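Local coordinates for protein glutathione uptake transporter (Shewanella oneidensis, PDB 4UVM) that probably carries peptides across the membrane together with protons, as a member of the proton-dependent oligopeptide transporter family of the major facilitator superfamily, at residues G241-L249 with G260-F271; F63-G74 with L116-K127. One frame throughout, in Å; residues are numbered along the deposited sequence.

Interaction 1 (G241-L249 with G260-F271); sequences GGVSAAYAL and GLCCAMVLVMGF. With 78N ((2R)-2,3-dihydroxypropyl(7Z)-pentadec-7-enoate), chain D.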
loop_
_atom_site.group_PDB
_atom_site.type_symbol
_atom_site.label_atom_id
_atom_site.label_comp_id
_atom_site.label_asym_id
_atom_site.label_seq_id
_atom_site.Cartn_x
_atom_site.Cartn_y
_atom_site.Cartn_z
ATOM N N GLY A 241 -0.588 -25.402 1.473
ATOM C CA GLY A 241 -1.059 -24.057 1.205
ATOM C C GLY A 241 -2.298 -24.061 0.332
ATOM O O GLY A 241 -3.200 -23.246 0.513
ATOM N N GLY A 242 -2.340 -24.987 -0.620
ATOM C CA GLY A 242 -3.505 -25.156 -1.466
ATOM C C GLY A 242 -4.692 -25.640 -0.657
ATOM O O GLY A 242 -5.826 -25.235 -0.900
ATOM N N VAL A 243 -4.423 -26.510 0.312
ATOM C CA VAL A 243 -5.457 -27.006 1.211
ATOM C C VAL A 243 -5.886 -25.907 2.181
ATOM O O VAL A 243 -7.080 -25.688 2.396
ATOM C CB VAL A 243 -4.977 -28.244 2.003
ATOM C CG1 VAL A 243 -5.942 -28.565 3.134
ATOM C CG2 VAL A 243 -4.822 -29.440 1.079
ATOM N N SER A 244 -4.900 -25.219 2.754
ATOM C CA SER A 244 -5.151 -24.132 3.696
ATOM C C SER A 244 -5.967 -23.011 3.070
ATOM O O SER A 244 -6.900 -22.493 3.685
ATOM C CB SER A 244 -3.833 -23.571 4.224
ATOM O OG SER A 244 -3.122 -24.554 4.951
ATOM N N ALA A 245 -5.603 -22.635 1.849
ATOM C CA ALA A 245 -6.328 -21.605 1.118
ATOM C C ALA A 245 -7.789 -22.001 0.969
ATOM O O ALA A 245 -8.685 -21.168 1.104
ATOM C CB ALA A 245 -5.699 -21.372 -0.243
ATOM N N ALA A 246 -8.017 -23.284 0.703
ATOM C CA ALA A 246 -9.370 -23.806 0.548
ATOM C C ALA A 246 -10.141 -23.700 1.858
ATOM O O ALA A 246 -11.346 -23.462 1.859
ATOM C CB ALA A 246 -9.332 -25.248 0.065
ATOM N N TYR A 247 -9.434 -23.871 2.971
ATOM C CA TYR A 247 -10.042 -23.743 4.290
ATOM C C TYR A 247 -10.385 -22.290 4.591
ATOM O O TYR A 247 -11.274 -22.007 5.394
ATOM C CB TYR A 247 -9.111 -24.294 5.372
ATOM C CG TYR A 247 -9.685 -24.211 6.772
ATOM C CD1 TYR A 247 -10.911 -24.787 7.075
ATOM C CD2 TYR A 247 -8.991 -23.573 7.793
ATOM C CE1 TYR A 247 -11.437 -24.719 8.354
ATOM C CE2 TYR A 247 -9.507 -23.501 9.075
ATOM C CZ TYR A 247 -10.732 -24.077 9.351
ATOM O OH TYR A 247 -11.256 -24.012 10.625
ATOM N N ALA A 248 -9.668 -21.371 3.950
ATOM C CA ALA A 248 -9.940 -19.947 4.107
ATOM C C ALA A 248 -11.039 -19.509 3.147
ATOM O O ALA A 248 -11.890 -18.686 3.489
ATOM C CB ALA A 248 -8.678 -19.132 3.879
ATOM N N LEU A 249 -11.014 -20.073 1.943
ATOM C CA LEU A 249 -12.010 -19.765 0.925
ATOM C C LEU A 249 -13.398 -20.269 1.314
ATOM O O LEU A 249 -14.404 -19.628 1.013
ATOM C CB LEU A 249 -11.594 -20.362 -0.419
ATOM C CG LEU A 249 -11.691 -19.435 -1.631
ATOM C CD1 LEU A 249 -10.873 -18.172 -1.406
ATOM C CD2 LEU A 249 -11.226 -20.159 -2.885
ATOM N N GLY A 260 -11.227 -13.173 2.596
ATOM C CA GLY A 260 -11.016 -14.575 2.287
ATOM C C GLY A 260 -10.083 -14.799 1.112
ATOM O O GLY A 260 -9.216 -15.668 1.161
ATOM N N LEU A 261 -10.259 -14.011 0.055
ATOM C CA LEU A 261 -9.429 -14.121 -1.142
ATOM C C LEU A 261 -7.970 -13.774 -0.867
ATOM O O LEU A 261 -7.062 -14.332 -1.482
ATOM C CB LEU A 261 -9.970 -13.219 -2.250
ATOM C CG LEU A 261 -11.310 -13.638 -2.852
ATOM C CD1 LEU A 261 -11.779 -12.612 -3.871
ATOM C CD2 LEU A 261 -11.198 -15.015 -3.483
ATOM N N CYS A 262 -7.747 -12.846 0.055
ATOM C CA CYS A 262 -6.391 -12.456 0.413
ATOM C C CYS A 262 -5.737 -13.502 1.302
ATOM O O CYS A 262 -4.551 -13.794 1.152
ATOM C CB CYS A 262 -6.384 -11.094 1.103
ATOM S SG CYS A 262 -6.205 -9.705 -0.032
ATOM N N CYS A 263 -6.511 -14.063 2.228
ATOM C CA CYS A 263 -6.015 -15.127 3.096
ATOM C C CYS A 263 -5.525 -16.300 2.262
ATOM O O CYS A 263 -4.449 -16.847 2.509
ATOM C CB CYS A 263 -7.100 -15.596 4.067
ATOM S SG CYS A 263 -7.487 -14.418 5.375
ATOM N N ALA A 264 -6.323 -16.675 1.268
ATOM C CA ALA A 264 -5.950 -17.738 0.349
ATOM C C ALA A 264 -4.665 -17.372 -0.377
ATOM O O ALA A 264 -3.723 -18.160 -0.423
ATOM C CB ALA A 264 -7.068 -18.001 -0.643
ATOM N N MET A 265 -4.632 -16.163 -0.925
ATOM C CA MET A 265 -3.477 -15.684 -1.669
ATOM C C MET A 265 -2.212 -15.690 -0.816
ATOM O O MET A 265 -1.146 -16.100 -1.275
ATOM C CB MET A 265 -3.738 -14.276 -2.200
ATOM C CG MET A 265 -2.626 -13.736 -3.076
ATOM S SD MET A 265 -2.688 -11.944 -3.241
ATOM C CE MET A 265 -2.171 -11.436 -1.605
ATOM N N VAL A 266 -2.339 -15.237 0.427
ATOM C CA VAL A 266 -1.204 -15.176 1.343
ATOM C C VAL A 266 -0.700 -16.570 1.701
ATOM O O VAL A 266 0.499 -16.844 1.629
ATOM C CB VAL A 266 -1.565 -14.417 2.636
ATOM C CG1 VAL A 266 -0.519 -14.668 3.716
ATOM C CG2 VAL A 266 -1.699 -12.930 2.352
ATOM N N LEU A 267 -1.622 -17.449 2.081
ATOM C CA LEU A 267 -1.271 -18.820 2.435
ATOM C C LEU A 267 -0.603 -19.543 1.274
ATOM O O LEU A 267 0.384 -20.252 1.462
ATOM C CB LEU A 267 -2.512 -19.596 2.879
ATOM C CG LEU A 267 -3.152 -19.162 4.194
ATOM C CD1 LEU A 267 -4.458 -19.905 4.402
ATOM C CD2 LEU A 267 -2.199 -19.397 5.353
ATOM N N VAL A 268 -1.146 -19.359 0.074
ATOM C CA VAL A 268 -0.597 -20.005 -1.112
ATOM C C VAL A 268 0.828 -19.532 -1.362
ATOM O O VAL A 268 1.755 -20.340 -1.373
ATOM C CB VAL A 268 -1.458 -19.741 -2.362
ATOM C CG1 VAL A 268 -0.685 -20.082 -3.624
ATOM C CG2 VAL A 268 -2.743 -20.555 -2.294
ATOM N N MET A 269 1.009 -18.228 -1.539
ATOM C CA MET A 269 2.335 -17.697 -1.834
ATOM C C MET A 269 3.274 -17.862 -0.642
ATOM O O MET A 269 4.491 -17.910 -0.804
ATOM C CB MET A 269 2.254 -16.224 -2.246
ATOM C CG MET A 269 2.324 -15.245 -1.091
ATOM S SD MET A 269 2.534 -13.553 -1.670
ATOM C CE MET A 269 0.971 -13.306 -2.505
ATOM N N GLY A 270 2.706 -17.955 0.555
ATOM C CA GLY A 270 3.502 -18.125 1.755
ATOM C C GLY A 270 4.080 -19.521 1.865
ATOM O O GLY A 270 5.258 -19.688 2.170
ATOM N N PHE A 271 3.249 -20.528 1.610
ATOM C CA PHE A 271 3.679 -21.921 1.707
ATOM C C PHE A 271 4.450 -22.387 0.473
ATOM O O PHE A 271 5.380 -23.188 0.585
ATOM C CB PHE A 271 2.480 -22.842 1.944
ATOM C CG PHE A 271 2.109 -22.995 3.391
ATOM C CD1 PHE A 271 3.000 -23.562 4.290
ATOM C CD2 PHE A 271 0.867 -22.589 3.853
ATOM C CE1 PHE A 271 2.664 -23.710 5.625
ATOM C CE2 PHE A 271 0.525 -22.737 5.187
ATOM C CZ PHE A 271 1.425 -23.298 6.073
HETATM O O22 78N D . 7.004 -9.716 -13.049
HETATM C C19 78N D . 6.511 -9.989 -11.788
HETATM C C18 78N D . 6.371 -11.417 -11.387
HETATM O O20 78N D . 7.584 -12.045 -11.531
HETATM C C17 78N D . 5.947 -11.517 -9.957
HETATM O O16 78N D . 5.218 -12.628 -9.551
HETATM C C8 78N D . 4.513 -12.576 -8.363
HETATM O O15 78N D . 4.385 -11.505 -7.782
HETATM C C7 78N D . 3.907 -13.827 -7.771
HETATM C C6 78N D . 2.413 -13.891 -7.592
HETATM C C5 78N D . 1.863 -13.762 -6.192
HETATM C C4 78N D . 0.441 -14.194 -5.944
HETATM C C3 78N D . 0.201 -15.646 -5.622
HETATM C C2 78N D . -0.298 -16.536 -6.741
HETATM C C1 78N D . 0.331 -17.733 -7.059
HETATM C C9 78N D . 1.551 -18.211 -6.300
HETATM C C10 78N D . 2.870 -18.215 -7.023
HETATM C C11 78N D . 4.094 -18.592 -6.247
HETATM C C12 78N D . 4.658 -17.557 -5.330
HETATM C C13 78N D . 5.958 -17.838 -4.657
HETATM C C15 78N D . 5.852 -15.896 -3.004
HETATM C C14 78N D . 6.645 -16.676 -4.003
#

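Interaction 2 (F63-G74 with L116-K127); sequences FVIGVYFFPLLG and LFLIALGSGGIK. With 78M ((2S)-2,3-dihydroxypropyl(7Z)-pentadec-7-enoate), chain B.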
loop_
_atom_site.group_PDB
_atom_site.type_symbol
_atom_site.label_atom_id
_atom_site.label_comp_id
_atom_site.label_asym_id
_atom_site.label_seq_id
_atom_site.Cartn_x
_atom_site.Cartn_y
_atom_site.Cartn_z
ATOM N N PHE A 63 -11.163 -1.816 -0.070
ATOM C CA PHE A 63 -10.948 -0.992 -1.242
ATOM C C PHE A 63 -9.460 -0.798 -1.492
ATOM O O PHE A 63 -8.989 -0.928 -2.622
ATOM C CB PHE A 63 -11.634 0.360 -1.084
ATOM C CG PHE A 63 -11.197 1.368 -2.093
ATOM C CD1 PHE A 63 -11.549 1.225 -3.424
ATOM C CD2 PHE A 63 -10.428 2.454 -1.718
ATOM C CE1 PHE A 63 -11.143 2.143 -4.360
ATOM C CE2 PHE A 63 -10.020 3.379 -2.653
ATOM C CZ PHE A 63 -10.379 3.222 -3.975
ATOM N N VAL A 64 -8.733 -0.477 -0.426
ATOM C CA VAL A 64 -7.291 -0.270 -0.491
ATOM C C VAL A 64 -6.593 -1.535 -0.969
ATOM O O VAL A 64 -5.687 -1.479 -1.802
ATOM C CB VAL A 64 -6.728 0.148 0.880
ATOM C CG1 VAL A 64 -5.211 0.130 0.865
ATOM C CG2 VAL A 64 -7.246 1.524 1.266
ATOM N N ILE A 65 -7.031 -2.671 -0.437
ATOM C CA ILE A 65 -6.508 -3.974 -0.832
ATOM C C ILE A 65 -6.520 -4.149 -2.351
ATOM O O ILE A 65 -5.515 -4.539 -2.944
ATOM C CB ILE A 65 -7.310 -5.112 -0.158
ATOM C CG1 ILE A 65 -6.808 -5.332 1.268
ATOM C CG2 ILE A 65 -7.208 -6.404 -0.950
ATOM C CD1 ILE A 65 -7.575 -6.388 2.025
ATOM N N GLY A 66 -7.645 -3.834 -2.981
ATOM C CA GLY A 66 -7.752 -3.931 -4.424
ATOM C C GLY A 66 -6.880 -2.920 -5.146
ATOM O O GLY A 66 -6.416 -3.167 -6.258
ATOM N N VAL A 67 -6.657 -1.775 -4.510
ATOM C CA VAL A 67 -5.848 -0.719 -5.102
ATOM C C VAL A 67 -4.395 -1.166 -5.221
ATOM O O VAL A 67 -3.736 -0.909 -6.227
ATOM C CB VAL A 67 -5.934 0.586 -4.279
ATOM C CG1 VAL A 67 -4.883 1.588 -4.727
ATOM C CG2 VAL A 67 -7.325 1.187 -4.390
ATOM N N TYR A 68 -3.907 -1.856 -4.196
ATOM C CA TYR A 68 -2.529 -2.338 -4.187
ATOM C C TYR A 68 -2.419 -3.822 -4.542
ATOM O O TYR A 68 -1.399 -4.455 -4.275
ATOM C CB TYR A 68 -1.889 -2.073 -2.823
ATOM C CG TYR A 68 -1.603 -0.612 -2.566
ATOM C CD1 TYR A 68 -0.441 -0.019 -3.047
ATOM C CD2 TYR A 68 -2.492 0.177 -1.844
ATOM C CE1 TYR A 68 -0.173 1.317 -2.818
ATOM C CE2 TYR A 68 -2.231 1.516 -1.607
ATOM C CZ TYR A 68 -1.069 2.079 -2.099
ATOM O OH TYR A 68 -0.797 3.408 -1.872
ATOM N N PHE A 69 -3.468 -4.374 -5.140
ATOM C CA PHE A 69 -3.427 -5.743 -5.642
ATOM C C PHE A 69 -3.417 -5.746 -7.159
ATOM O O PHE A 69 -2.672 -6.490 -7.792
ATOM C CB PHE A 69 -4.619 -6.559 -5.137
ATOM C CG PHE A 69 -4.824 -7.848 -5.883
ATOM C CD1 PHE A 69 -4.056 -8.963 -5.586
ATOM C CD2 PHE A 69 -5.774 -7.945 -6.889
ATOM C CE1 PHE A 69 -4.234 -10.149 -6.273
ATOM C CE2 PHE A 69 -5.955 -9.128 -7.581
ATOM C CZ PHE A 69 -5.185 -10.232 -7.270
ATOM N N PHE A 70 -4.258 -4.893 -7.730
ATOM C CA PHE A 70 -4.437 -4.812 -9.173
ATOM C C PHE A 70 -3.255 -4.282 -10.006
ATOM O O PHE A 70 -3.313 -4.357 -11.234
ATOM C CB PHE A 70 -5.679 -3.969 -9.469
ATOM C CG PHE A 70 -6.969 -4.713 -9.275
ATOM C CD1 PHE A 70 -7.070 -6.047 -9.633
ATOM C CD2 PHE A 70 -8.074 -4.088 -8.724
ATOM C CE1 PHE A 70 -8.251 -6.739 -9.456
ATOM C CE2 PHE A 70 -9.262 -4.778 -8.543
ATOM C CZ PHE A 70 -9.348 -6.104 -8.910
ATOM N N PRO A 71 -2.199 -3.723 -9.372
ATOM C CA PRO A 71 -1.011 -3.514 -10.209
ATOM C C PRO A 71 -0.503 -4.777 -10.909
ATOM O O PRO A 71 0.003 -4.680 -12.025
ATOM C CB PRO A 71 0.023 -3.003 -9.208
ATOM C CG PRO A 71 -0.783 -2.221 -8.243
ATOM C CD PRO A 71 -2.119 -2.918 -8.136
ATOM N N LEU A 72 -0.642 -5.934 -10.266
ATOM C CA LEU A 72 -0.219 -7.202 -10.856
ATOM C C LEU A 72 -0.978 -7.509 -12.144
ATOM O O LEU A 72 -0.403 -8.022 -13.103
ATOM C CB LEU A 72 -0.404 -8.350 -9.863
ATOM C CG LEU A 72 0.777 -8.699 -8.951
ATOM C CD1 LEU A 72 1.151 -7.531 -8.050
ATOM C CD2 LEU A 72 0.463 -9.939 -8.125
ATOM N N LEU A 73 -2.271 -7.202 -12.163
ATOM C CA LEU A 73 -3.075 -7.407 -13.362
ATOM C C LEU A 73 -2.666 -6.422 -14.454
ATOM O O LEU A 73 -2.535 -6.789 -15.619
ATOM C CB LEU A 73 -4.566 -7.259 -13.050
ATOM C CG LEU A 73 -5.517 -7.353 -14.248
ATOM C CD1 LEU A 73 -5.406 -8.710 -14.929
ATOM C CD2 LEU A 73 -6.952 -7.076 -13.828
ATOM N N GLY A 74 -2.458 -5.169 -14.063
ATOM C CA GLY A 74 -2.115 -4.122 -15.006
ATOM C C GLY A 74 -0.794 -4.370 -15.706
ATOM O O GLY A 74 -0.721 -4.332 -16.933
ATOM N N LEU A 116 -16.363 1.491 -6.358
ATOM C CA LEU A 116 -15.093 1.398 -5.648
ATOM C C LEU A 116 -14.197 0.372 -6.323
ATOM O O LEU A 116 -12.989 0.565 -6.433
ATOM C CB LEU A 116 -15.313 1.026 -4.180
ATOM C CG LEU A 116 -15.855 2.110 -3.249
ATOM C CD1 LEU A 116 -15.988 1.571 -1.838
ATOM C CD2 LEU A 116 -14.951 3.328 -3.271
ATOM N N PHE A 117 -14.810 -0.718 -6.775
ATOM C CA PHE A 117 -14.108 -1.791 -7.466
ATOM C C PHE A 117 -13.465 -1.301 -8.762
ATOM O O PHE A 117 -12.321 -1.639 -9.063
ATOM C CB PHE A 117 -15.073 -2.945 -7.756
ATOM C CG PHE A 117 -14.451 -4.096 -8.495
ATOM C CD1 PHE A 117 -13.802 -5.108 -7.807
ATOM C CD2 PHE A 117 -14.527 -4.175 -9.879
ATOM C CE1 PHE A 117 -13.234 -6.173 -8.484
ATOM C CE2 PHE A 117 -13.961 -5.236 -10.562
ATOM C CZ PHE A 117 -13.315 -6.237 -9.864
ATOM N N LEU A 118 -14.205 -0.502 -9.525
ATOM C CA LEU A 118 -13.715 0.012 -10.798
ATOM C C LEU A 118 -12.597 1.031 -10.599
ATOM O O LEU A 118 -11.709 1.163 -11.440
ATOM C CB LEU A 118 -14.858 0.640 -11.600
ATOM C CG LEU A 118 -16.019 -0.279 -11.998
ATOM C CD1 LEU A 118 -17.125 0.515 -12.680
ATOM C CD2 LEU A 118 -15.538 -1.408 -12.895
ATOM N N ILE A 119 -12.646 1.754 -9.487
ATOM C CA ILE A 119 -11.597 2.710 -9.163
ATOM C C ILE A 119 -10.336 1.972 -8.731
ATOM O O ILE A 119 -9.228 2.332 -9.127
ATOM C CB ILE A 119 -12.037 3.684 -8.055
ATOM C CG1 ILE A 119 -13.211 4.535 -8.540
ATOM C CG2 ILE A 119 -10.879 4.577 -7.628
ATOM C CD1 ILE A 119 -13.761 5.467 -7.488
ATOM N N ALA A 120 -10.513 0.932 -7.924
ATOM C CA ALA A 120 -9.398 0.103 -7.488
ATOM C C ALA A 120 -8.770 -0.605 -8.684
ATOM O O ALA A 120 -7.558 -0.816 -8.734
ATOM C CB ALA A 120 -9.861 -0.904 -6.452
ATOM N N LEU A 121 -9.606 -0.963 -9.651
ATOM C CA LEU A 121 -9.141 -1.629 -10.860
ATOM C C LEU A 121 -8.390 -0.659 -11.762
ATOM O O LEU A 121 -7.374 -1.008 -12.359
ATOM C CB LEU A 121 -10.318 -2.250 -11.610
ATOM C CG LEU A 121 -9.987 -3.130 -12.814
ATOM C CD1 LEU A 121 -9.000 -4.218 -12.425
ATOM C CD2 LEU A 121 -11.256 -3.738 -13.380
ATOM N N GLY A 122 -8.892 0.564 -11.853
ATOM C CA GLY A 122 -8.292 1.567 -12.709
ATOM C C GLY A 122 -7.066 2.219 -12.105
ATOM O O GLY A 122 -6.044 2.352 -12.771
ATOM N N SER A 123 -7.165 2.633 -10.844
ATOM C CA SER A 123 -6.071 3.347 -10.186
ATOM C C SER A 123 -4.886 2.426 -9.925
ATOM O O SER A 123 -3.734 2.811 -10.132
ATOM C CB SER A 123 -6.542 3.981 -8.873
ATOM O OG SER A 123 -7.020 2.999 -7.971
ATOM N N GLY A 124 -5.177 1.210 -9.473
ATOM C CA GLY A 124 -4.142 0.229 -9.210
ATOM C C GLY A 124 -3.529 -0.305 -10.488
ATOM O O GLY A 124 -2.314 -0.461 -10.589
ATOM N N GLY A 125 -4.379 -0.579 -11.472
ATOM C CA GLY A 125 -3.932 -1.106 -12.747
ATOM C C GLY A 125 -2.941 -0.228 -13.491
ATOM O O GLY A 125 -2.067 -0.733 -14.193
ATOM N N ILE A 126 -3.070 1.088 -13.346
ATOM C CA ILE A 126 -2.185 2.013 -14.049
ATOM C C ILE A 126 -1.024 2.478 -13.181
ATOM O O ILE A 126 -0.177 3.245 -13.634
ATOM C CB ILE A 126 -2.934 3.267 -14.551
ATOM C CG1 ILE A 126 -3.396 4.130 -13.375
ATOM C CG2 ILE A 126 -4.096 2.876 -15.441
ATOM C CD1 ILE A 126 -4.083 5.414 -13.788
ATOM N N LYS A 127 -0.986 2.026 -11.933
ATOM C CA LYS A 127 0.046 2.494 -11.013
ATOM C C LYS A 127 1.458 2.058 -11.428
ATOM O O LYS A 127 2.369 2.884 -11.431
ATOM C CB LYS A 127 -0.255 2.037 -9.583
ATOM C CG LYS A 127 0.172 3.038 -8.515
ATOM C CD LYS A 127 -0.058 2.472 -7.127
ATOM C CE LYS A 127 -1.502 2.019 -6.942
ATOM N NZ LYS A 127 -1.571 0.824 -6.047
HETATM O O21 78M B . -20.239 -5.119 3.600
HETATM C C20 78M B . -19.337 -4.926 4.629
HETATM C C18 78M B . -18.168 -5.847 4.705
HETATM O O19 78M B . -17.642 -5.816 5.979
HETATM C C17 78M B . -17.113 -5.444 3.725
HETATM O O2 78M B . -17.513 -4.670 2.648
HETATM C C1 78M B . -16.846 -4.785 1.446
HETATM O O1 78M B . -16.028 -5.683 1.282
HETATM C C2 78M B . -17.111 -3.809 0.328
HETATM C C3 78M B . -15.913 -3.257 -0.392
HETATM C C4 78M B . -16.036 -3.044 -1.876
HETATM C C5 78M B . -14.845 -2.495 -2.608
HETATM C C6 78M B . -13.870 -3.493 -3.168
HETATM C C7 78M B . -12.919 -3.010 -4.240
HETATM C C8 78M B . -11.886 -3.820 -4.675
HETATM C C9 78M B . -11.684 -5.198 -4.093
HETATM C C10 78M B . -10.769 -6.119 -4.848
HETATM C C11 78M B . -10.520 -7.472 -4.259
HETATM C C12 78M B . -9.180 -8.106 -4.452
HETATM C C13 78M B . -8.960 -9.393 -3.733
HETATM C C15 78M B . -6.636 -10.450 -3.580
HETATM C C14 78M B . -7.953 -10.356 -4.279
#

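Interaction 1 (G241-L249 with G260-F271)
A245 and A264 lie where the backbones come nearest, their CA atoms 4.0 Å apart, and the helical segments 241-249 and 260-271 run antiparallel (169°), their axes 8.0 Å apart at closest. Small residues make this approach possible. The methyl of A245 touches A264 CB at 3.7 Å and also meets V268 CG2, while one turn later A248 CB rests on C263 CB. At the G241 end there is no side chain: F271 CD2 comes within 3.6 Å of G241 CA, and a CB on G241 would probably crowd F271 CB. Helices 233-250 and 257-278 form the transmembrane hairpin that bacterial POT transporters carry between the two six-helix bundles of the MFS fold. No hydrogen bond joins its arms here, and the contact is van der Waals packing, largely apolar. L267 has CG anti to its carbonyl carbon (chi1 -68°) and CD1 anti to CA (chi2 173°), which brings CD1 to S244 O at 3.6 Å and to S244 CB. The S244 hydroxyl turns back to its own helix, bonding to I240 O. At the other end L249 CD1 lies 3.8 Å from L261 CD2, the side chains meeting aslant, and reaches A264 CB. V268 spans two contacts, CG2 on A245 and CG1 4.0 Å from C9 of a monoacylglycerol (78N) that T441 hydrogen-bonds. M269, outside the hairpin contact, puts CE 3.6 Å from 78N C4 and, with C262 and V266, touches helix 439-463.

Interaction 2 (F63-G74 with L116-K127)
The break in a transmembrane helix of the N-terminal MFS bundle, between 49-67 and 71-82, packs here against helix 109-125 beside a monoacylglycerol pocket; G66, F69, L116, F117 and A120 line that pocket around 78M. Helices 63-67 and 116-125 cross at -31°. F63 has CG anti to its backbone N (chi1 166°), laying its ring across L116, whose CD2 sits over one face, with I119 CG2 at the edge. V67 CG2 meets A120 CB at 3.9 Å. G124 has no side chain, and a CB there would probably run into V67 O. Beyond V67, the F70 ring receives L121 CD1 over its centre, 3.6 Å from the centroid, and points its edge at the F117 face in an offset edge-to-face pair (centroids 5.7 Å apart, planes at 87°). With an alanine in place of F70, L121 CD1 is likely to lose the aromatic face it covers, and F117 its edge partner, leaving a gap. K127 reaches back to the end of helix 49-67: its NZ hydrogen-bonds V67 O at 2.8 Å from above the carbonyl plane and makes a cation-pi contact over the Y68 face, 3.7 Å from the ring centroid.

In the fold
From the N terminus, interaction 2 comes first: it closes a loop of 41 residues, mostly helical, that includes helix 84-104, and ties the broken helix 49-67/71-82 to helix 109-125 within the N-terminal bundle. Interaction 1 follows in series, neither nested nor crossing, and closes a short connection of 10 residues, eight of them helical, between helices 233-250 and 257-278. Although the centres are about 20 Å apart, the two touch: C262 SG lies 3.6 Å from I65 CG2, and M265 SD 3.8 Å from F69 CE1. Helix 257-278 thus sits between its hairpin partner and the end of helix 49-67 with the residues that follow it. Helix 439-463, from the C-terminal bundle, packs on both interactions and links the two halves there.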